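Local coordinates for putative uncharacterized protein (Streptococcus pneumoniae, PDB 3NZ3) that probably binds mucin through this domain, as a cell-wall-attached surface protein, and so is likely to help the bacterium adhere to host mucus, at residues R49-N54 against G58-G63. Sequence-based numbering, arbitrary orientation.
Sequences RTKTEN and GVVTYG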
ATOM      1  N   ARG A  49      10.144 -14.205  -4.864  1.00 16.07           N
ATOM      2  CA  ARG A  49      11.367 -14.933  -4.524  1.00 17.07           C
ATOM      3  C   ARG A  49      11.432 -16.233  -5.317  1.00 17.60           C
ATOM      4  O   ARG A  49      10.394 -16.776  -5.717  1.00 17.28           O
ATOM      5  CB  ARG A  49      11.455 -15.195  -3.013  1.00 16.39           C
ATOM      6  CG  ARG A  49      10.407 -16.173  -2.481  1.00 17.02           C
ATOM      7  CD  ARG A  49      10.691 -16.564  -1.037  1.00 16.41           C
ATOM      8  NE  ARG A  49       9.615 -17.388  -0.486  1.00 17.55           N
ATOM      9  CZ  ARG A  49       9.606 -17.906   0.741  1.00 18.31           C
ATOM     10  NH1 ARG A  49      10.622 -17.692   1.568  1.00 18.75           N
ATOM     11  NH2 ARG A  49       8.577 -18.642   1.143  1.00 18.60           N
ATOM     12  N   THR A  50      12.648 -16.718  -5.565  1.00 18.72           N
ATOM     13  CA  THR A  50      12.828 -17.971  -6.290  1.00 20.36           C
ATOM     14  C   THR A  50      12.678 -19.149  -5.331  1.00 20.82           C
ATOM     15  O   THR A  50      13.058 -19.062  -4.161  1.00 21.28           O
ATOM     16  CB  THR A  50      14.189 -18.020  -7.026  1.00 20.70           C
ATOM     17  OG1 THR A  50      14.364 -16.807  -7.755  1.00 23.34           O
ATOM     18  CG2 THR A  50      14.230 -19.165  -8.016  1.00 21.01           C
ATOM     19  N   LYS A  51      12.081 -20.226  -5.830  1.00 21.55           N
ATOM     20  CA  LYS A  51      11.925 -21.470  -5.087  1.00 21.98           C
ATOM     21  C   LYS A  51      12.637 -22.547  -5.890  1.00 22.87           C
ATOM     22  O   LYS A  51      12.385 -22.708  -7.084  1.00 22.50           O
ATOM     23  CB  LYS A  51      10.448 -21.832  -4.928  1.00 21.84           C
ATOM     24  CG  LYS A  51      10.188 -23.148  -4.173  1.00 22.04           C
ATOM     25  CD  LYS A  51       8.786 -23.675  -4.460  1.00 21.62           C
ATOM     26  CE  LYS A  51       8.434 -24.868  -3.574  1.00 23.54           C
ATOM     27  NZ  LYS A  51       6.990 -25.208  -3.698  1.00 24.17           N
ATOM     28  N   THR A  52      13.541 -23.265  -5.232  1.00 23.90           N
ATOM     29  CA  THR A  52      14.286 -24.348  -5.871  1.00 25.02           C
ATOM     30  C   THR A  52      13.996 -25.625  -5.102  1.00 25.81           C
ATOM     31  O   THR A  52      14.122 -25.662  -3.876  1.00 25.48           O
ATOM     32  CB  THR A  52      15.804 -24.057  -5.890  1.00 25.15           C
ATOM     33  OG1 THR A  52      16.036 -22.780  -6.493  1.00 25.70           O
ATOM     34  CG2 THR A  52      16.559 -25.113  -6.688  1.00 25.57           C
ATOM     35  N   GLU A  53      13.571 -26.659  -5.821  1.00 26.72           N
ATOM     36  CA  GLU A  53      13.299 -27.944  -5.199  1.00 27.99           C
ATOM     37  C   GLU A  53      14.083 -29.050  -5.888  1.00 28.51           C
ATOM     38  O   GLU A  53      14.025 -29.203  -7.112  1.00 28.40           O
ATOM     39  CB  GLU A  53      11.800 -28.266  -5.224  1.00 28.29           C
ATOM     40  CG  GLU A  53      11.436 -29.565  -4.490  1.00 30.46           C
ATOM     41  CD  GLU A  53       9.961 -29.924  -4.580  1.00 33.45           C
ATOM     42  OE1 GLU A  53       9.175 -29.141  -5.155  1.00 34.67           O
ATOM     43  OE2 GLU A  53       9.584 -31.000  -4.064  1.00 34.54           O
ATOM     44  N   ASN A  54      14.833 -29.806  -5.091  1.00 28.98           N
ATOM     45  CA  ASN A  54      15.391 -31.069  -5.546  1.00 29.33           C
ATOM     46  C   ASN A  54      14.257 -32.093  -5.473  1.00 29.62           C
ATOM     47  O   ASN A  54      13.748 -32.386  -4.393  1.00 29.75           O
ATOM     48  CB  ASN A  54      16.584 -31.463  -4.666  1.00 29.22           C
ATOM     49  CG  ASN A  54      17.335 -32.676  -5.192  1.00 29.90           C
ATOM     50  OD1 ASN A  54      16.737 -33.690  -5.554  1.00 29.75           O
ATOM     51  ND2 ASN A  54      18.656 -32.580  -5.219  1.00 29.76           N
ATOM     52  N   GLY A  58      13.678 -33.972  -2.186  1.00 28.07           N
ATOM     53  CA  GLY A  58      12.552 -33.190  -1.681  1.00 28.03           C
ATOM     54  C   GLY A  58      12.960 -31.898  -0.990  1.00 27.77           C
ATOM     55  O   GLY A  58      12.112 -31.201  -0.435  1.00 27.85           O
ATOM     56  N   VAL A  59      14.258 -31.586  -1.024  1.00 27.52           N
ATOM     57  CA  VAL A  59      14.813 -30.400  -0.362  1.00 27.59           C
ATOM     58  C   VAL A  59      14.444 -29.123  -1.125  1.00 27.13           C
ATOM     59  O   VAL A  59      14.716 -29.006  -2.321  1.00 26.85           O
ATOM     60  CB  VAL A  59      16.362 -30.507  -0.205  1.00 27.68           C
ATOM     61  CG1 VAL A  59      16.977 -29.176   0.221  1.00 28.03           C
ATOM     62  CG2 VAL A  59      16.726 -31.610   0.797  1.00 28.02           C
ATOM     63  N   VAL A  60      13.819 -28.183  -0.418  1.00 26.97           N
ATOM     64  CA  VAL A  60      13.379 -26.913  -0.999  1.00 26.75           C
ATOM     65  C   VAL A  60      14.198 -25.758  -0.424  1.00 26.73           C
ATOM     66  O   VAL A  60      14.309 -25.619   0.795  1.00 26.72           O
ATOM     67  CB  VAL A  60      11.864 -26.661  -0.753  1.00 26.67           C
ATOM     68  CG1 VAL A  60      11.445 -25.271  -1.242  1.00 26.69           C
ATOM     69  CG2 VAL A  60      11.019 -27.720  -1.426  1.00 26.79           C
ATOM     70  N   THR A  61      14.787 -24.947  -1.302  1.00 26.38           N
ATOM     71  CA  THR A  61      15.490 -23.740  -0.868  1.00 26.44           C
ATOM     72  C   THR A  61      14.849 -22.491  -1.486  1.00 25.58           C
ATOM     73  O   THR A  61      14.422 -22.511  -2.645  1.00 25.12           O
ATOM     74  CB  THR A  61      17.020 -23.780  -1.153  1.00 26.50           C
ATOM     75  OG1 THR A  61      17.263 -23.770  -2.566  1.00 29.14           O
ATOM     76  CG2 THR A  61      17.666 -25.025  -0.539  1.00 27.28           C
ATOM     77  N   TYR A  62      14.773 -21.426  -0.692  1.00 24.69           N
ATOM     78  CA  TYR A  62      14.170 -20.164  -1.120  1.00 24.28           C
ATOM     79  C   TYR A  62      15.195 -19.045  -1.189  1.00 23.52           C
ATOM     80  O   TYR A  62      16.055 -18.917  -0.314  1.00 23.72           O
ATOM     81  CB  TYR A  62      13.067 -19.744  -0.151  1.00 24.22           C
ATOM     82  CG  TYR A  62      11.822 -20.583  -0.215  1.00 25.11           C
ATOM     83  CD1 TYR A  62      10.887 -20.395  -1.230  1.00 25.61           C
ATOM     84  CD2 TYR A  62      11.566 -21.563   0.747  1.00 26.16           C
ATOM     85  CE1 TYR A  62       9.734 -21.166  -1.293  1.00 26.67           C
ATOM     86  CE2 TYR A  62      10.407 -22.340   0.691  1.00 26.93           C
ATOM     87  CZ  TYR A  62       9.500 -22.133  -0.332  1.00 26.71           C
ATOM     88  OH  TYR A  62       8.348 -22.888  -0.403  1.00 29.38           O
ATOM     89  N   GLY A  63      15.085 -18.218  -2.221  1.00 22.43           N
ATOM     90  CA  GLY A  63      15.915 -17.030  -2.323  1.00 21.27           C
ATOM     91  C   GLY A  63      15.319 -15.896  -1.506  1.00 20.36           C
ATOM     92  O   GLY A  63      14.253 -16.041  -0.907  1.00 20.32           O
TER
HETATM   93  O   HOH W   1      13.077 -16.337   1.386  1.00 20.55           O
HETATM   94  O   HOH W   2      16.000 -20.669  -4.701  1.00 26.22           O
HETATM   95  O   HOH W   3       9.201 -31.041  -1.000  1.00 54.94           O
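Thr61 O is gripped twice: Thr52 N donates to it at 2.8 Å, and so does a water, whose oxygen lies 3.2 Å from Thr61 O. The same water also meets Thr52 OG1. Thr61 N returns a bond of 2.8 Å to Thr52 O. On one side of this pair Gly63 N bonds to Thr50 O, and on the other Asn54 N to Val59 O. The two strands are the arms of an antiparallel beta hairpin at one end of the elongated mucin-binding domain. Strand 60-62 is the outermost there, and strand 39-53 is paired on its other side with strand 14-30. Lys51-Tyr62 and Glu53-Val60 are non-hydrogen-bonded pairs. The Arg49 guanidinium lies flat over one face of the Tyr62 ring, planes 15° apart. This is a cation-pi contact, with Arg49 CZ 3.8 Å from the ring centroid. A water at the guanidinium edge joins Arg49 NH1 to Gly63 O, and NH2 makes a salt bridge to Glu18. Together they probably limit rotation of the guanidinium. Lys51 runs alongside Tyr62, its chain extended with CG anti to the backbone N (chi1 179°). Lys51 CG reaches Tyr62 CE1 at 3.5 Å. Glu53 CG packs on Val60 CG2 at 3.6 Å.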